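Local coordinates for PHD finger protein 14 (Danio rerio, PDB 7D86), which reads chromatin by binding histone H3, preferring the unmodified form, and represses PDGFRA expression, at residues E76-Q81 and H158-Q163. Residues are numbered along the deposited sequence; the frame is centred on the assembly and turned at random.
With ZN (zinc ion), chain D; ZN (zinc ion), chain C.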
ATOM      1  N   GLU A  76      -9.713  -5.170  -3.227  1.00 33.29           N
ATOM      2  CA  GLU A  76     -10.735  -4.617  -4.106  1.00 33.04           C
ATOM      3  C   GLU A  76     -10.163  -3.621  -5.104  1.00 33.58           C
ATOM      4  O   GLU A  76     -10.837  -3.293  -6.089  1.00 37.60           O
ATOM      5  CB  GLU A  76     -11.827  -3.934  -3.280  1.00 36.28           C
ATOM      6  CG  GLU A  76     -12.620  -4.900  -2.393  1.00 39.13           C
ATOM      7  CD  GLU A  76     -13.312  -5.980  -3.200  1.00 46.98           C
ATOM      8  OE1 GLU A  76     -14.040  -5.639  -4.160  1.00 48.94           O
ATOM      9  OE2 GLU A  76     -13.126  -7.174  -2.881  1.00 49.04           O
ATOM     10  N   LEU A  77      -8.944  -3.139  -4.881  1.00 28.91           N
ATOM     11  CA  LEU A  77      -8.434  -1.990  -5.614  1.00 32.87           C
ATOM     12  C   LEU A  77      -7.220  -2.295  -6.472  1.00 32.31           C
ATOM     13  O   LEU A  77      -6.746  -1.395  -7.178  1.00 33.98           O
ATOM     14  CB  LEU A  77      -8.077  -0.855  -4.642  1.00 27.48           C
ATOM     15  CG  LEU A  77      -9.148  -0.390  -3.656  1.00 33.67           C
ATOM     16  CD1 LEU A  77      -8.529   0.621  -2.693  1.00 28.78           C
ATOM     17  CD2 LEU A  77     -10.352   0.223  -4.377  1.00 39.41           C
ATOM     18  N   CYS A  78      -6.697  -3.516  -6.435  1.00 28.03           N
ATOM     19  CA  CYS A  78      -5.482  -3.853  -7.162  1.00 32.28           C
ATOM     20  C   CYS A  78      -5.381  -5.369  -7.264  1.00 35.90           C
ATOM     21  O   CYS A  78      -6.058  -6.090  -6.514  1.00 35.76           O
ATOM     22  CB  CYS A  78      -4.234  -3.281  -6.463  1.00 32.55           C
ATOM     23  SG  CYS A  78      -3.663  -4.338  -5.109  1.00 33.66           S
ATOM     24  N   PRO A  79      -4.560  -5.889  -8.179  1.00 32.28           N
ATOM     25  CA  PRO A  79      -4.465  -7.343  -8.356  1.00 35.12           C
ATOM     26  C   PRO A  79      -3.465  -8.051  -7.455  1.00 35.23           C
ATOM     27  O   PRO A  79      -3.425  -9.290  -7.467  1.00 38.19           O
ATOM     28  CB  PRO A  79      -4.045  -7.479  -9.827  1.00 36.39           C
ATOM     29  CG  PRO A  79      -3.237  -6.255 -10.089  1.00 37.38           C
ATOM     30  CD  PRO A  79      -3.906  -5.154  -9.285  1.00 33.37           C
ATOM     31  N   SER A  80      -2.675  -7.322  -6.674  1.00 34.20           N
ATOM     32  CA  SER A  80      -1.667  -7.952  -5.833  1.00 35.22           C
ATOM     33  C   SER A  80      -2.311  -8.715  -4.686  1.00 35.88           C
ATOM     34  O   SER A  80      -3.252  -8.235  -4.051  1.00 34.86           O
ATOM     35  CB  SER A  80      -0.713  -6.902  -5.273  1.00 41.18           C
ATOM     36  OG  SER A  80       0.135  -7.469  -4.290  1.00 43.52           O
ATOM     37  N   GLN A  81      -1.794  -9.909  -4.412  1.00 37.95           N
ATOM     38  CA  GLN A  81      -2.198 -10.653  -3.228  1.00 42.51           C
ATOM     39  C   GLN A  81      -1.122 -10.662  -2.154  1.00 43.36           C
ATOM     40  O   GLN A  81      -1.298 -11.309  -1.119  1.00 48.46           O
ATOM     41  CB  GLN A  81      -2.600 -12.078  -3.608  1.00 42.34           C
ATOM     42  CG  GLN A  81      -3.880 -12.111  -4.430  1.00 50.30           C
ATOM     43  CD  GLN A  81      -4.263 -13.502  -4.881  1.00 63.33           C
ATOM     44  OE1 GLN A  81      -3.543 -14.469  -4.634  1.00 71.33           O
ATOM     45  NE2 GLN A  81      -5.406 -13.610  -5.550  1.00 68.29           N
ATOM     46  N   HIS A 158      -1.610   0.847 -10.626  1.00 25.60           N
ATOM     47  CA  HIS A 158      -2.095   0.405  -9.326  1.00 22.50           C
ATOM     48  C   HIS A 158      -1.132   0.864  -8.245  1.00 24.89           C
ATOM     49  O   HIS A 158       0.071   1.002  -8.478  1.00 26.87           O
ATOM     50  CB  HIS A 158      -2.204  -1.125  -9.272  1.00 25.21           C
ATOM     51  CG  HIS A 158      -3.202  -1.697 -10.222  1.00 27.49           C
ATOM     52  ND1 HIS A 158      -2.844  -2.513 -11.275  1.00 30.23           N
ATOM     53  CD2 HIS A 158      -4.550  -1.578 -10.274  1.00 27.08           C
ATOM     54  CE1 HIS A 158      -3.929  -2.869 -11.936  1.00 26.74           C
ATOM     55  NE2 HIS A 158      -4.977  -2.316 -11.349  1.00 31.26           N
ATOM     56  N   VAL A 159      -1.665   1.064  -7.036  1.00 23.84           N
ATOM     57  CA  VAL A 159      -0.828   1.508  -5.924  1.00 23.96           C
ATOM     58  C   VAL A 159       0.273   0.495  -5.643  1.00 25.96           C
ATOM     59  O   VAL A 159       1.428   0.863  -5.410  1.00 26.75           O
ATOM     60  CB  VAL A 159      -1.681   1.765  -4.670  1.00 26.57           C
ATOM     61  CG1 VAL A 159      -0.779   2.137  -3.493  1.00 24.53           C
ATOM     62  CG2 VAL A 159      -2.708   2.859  -4.950  1.00 24.16           C
ATOM     63  N   THR A 160      -0.066  -0.798  -5.653  1.00 26.32           N
ATOM     64  CA  THR A 160       0.928  -1.819  -5.333  1.00 28.60           C
ATOM     65  C   THR A 160       1.910  -2.043  -6.475  1.00 28.62           C
ATOM     66  O   THR A 160       3.061  -2.426  -6.230  1.00 28.25           O
ATOM     67  CB  THR A 160       0.238  -3.132  -4.959  1.00 29.11           C
ATOM     68  OG1 THR A 160      -0.765  -3.447  -5.934  1.00 29.34           O
ATOM     69  CG2 THR A 160      -0.420  -3.004  -3.586  1.00 31.51           C
ATOM     70  N   CYS A 161       1.477  -1.818  -7.717  1.00 26.81           N
ATOM     71  CA  CYS A 161       2.406  -1.868  -8.836  1.00 29.69           C
ATOM     72  C   CYS A 161       3.413  -0.729  -8.749  1.00 30.75           C
ATOM     73  O   CYS A 161       4.613  -0.929  -8.967  1.00 30.40           O
ATOM     74  CB  CYS A 161       1.637  -1.830 -10.161  1.00 31.18           C
ATOM     75  SG  CYS A 161       0.660  -3.342 -10.519  1.00 32.14           S
ATOM     76  N   ALA A 162       2.940   0.472  -8.400  1.00 25.79           N
ATOM     77  CA  ALA A 162       3.854   1.581  -8.161  1.00 29.08           C
ATOM     78  C   ALA A 162       4.744   1.303  -6.959  1.00 30.86           C
ATOM     79  O   ALA A 162       5.933   1.646  -6.963  1.00 29.93           O
ATOM     80  CB  ALA A 162       3.063   2.882  -7.965  1.00 26.31           C
ATOM     81  N   GLN A 163       4.191   0.673  -5.917  1.00 26.81           N
ATOM     82  CA  GLN A 163       5.003   0.372  -4.743  1.00 26.79           C
ATOM     83  C   GLN A 163       6.178  -0.519  -5.122  1.00 28.70           C
ATOM     84  O   GLN A 163       7.307  -0.310  -4.661  1.00 31.29           O
ATOM     85  CB  GLN A 163       4.149  -0.302  -3.660  1.00 28.87           C
ATOM     86  CG  GLN A 163       4.882  -0.502  -2.336  1.00 32.40           C
ATOM     87  CD  GLN A 163       4.106  -1.349  -1.339  1.00 38.91           C
ATOM     88  OE1 GLN A 163       3.434  -2.312  -1.710  1.00 37.30           O
ATOM     89  NE2 GLN A 163       4.200  -0.990  -0.064  1.00 36.84           N
TER
HETATM   90 ZN    ZN D 503      -0.973  -2.928 -12.105  1.00 34.37          ZN
HETATM   91 ZN    ZN C 502      -4.449  -3.320  -3.249  1.00 32.58          ZN
HETATM   92  O   HOH W   1      -4.287   0.299  -6.459  1.00 31.46           O
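Pro79 lays CD over one face of the His158 imidazole. This CH-pi contact puts CD 3.4 Å from the ring centroid and only 8° off the ring normal, so the carbon sits almost squarely above the centre. The two side chains arrive from opposite directions.

His158 can be followed outward from its backbone. CB lies 4.1 Å from Cys78 CB. CG turns to the side of the backbone N, chi1 -64°, which carries the ring to Pro79 CD. CD2 meets Leu77 O obliquely at 3.8 Å. CE1 also packs against Pro79 CD. ND1 binds a zinc ion at 2.1 Å, a site completed by Cys161, Cys131 and Cys134. NE2 hydrogen-bonds to Thr142 O. With one ring nitrogen on the metal and the other on a carbonyl, the rotation of the imidazole is fixed.

A second zinc lies close by. Cys78 SG binds it together with Cys75, His95 and Cys98. Thr160 OG1, set between its backbone N and carbonyl carbon (chi1 48°), comes to 3.1 Å from Cys78 SG and also touches Ser80 CB. The Ser80 N-H makes a weak hydrogen bond to Cys78 SG, while Ser80 OG turns to Asp82 N. A water spans the backbones, donating to Leu77 O and accepting from Val159 N at 2.8 Å, at the start of the helix, where His158 holds the N-cap position.

The contact is largely buried and joins the C2HC pre-PHD finger to the second PHD finger. In each main pair a zinc ligand of one finger packs against a residue of the other: His158 against Pro79 CD, Cys78 beside Thr160. Such close packing of a zinc knuckle on a PHD finger is characteristic of the extended PHD part of a PZP (PHD-zinc knuckle-PHD) module, here the histone H3-binding region of PHF14.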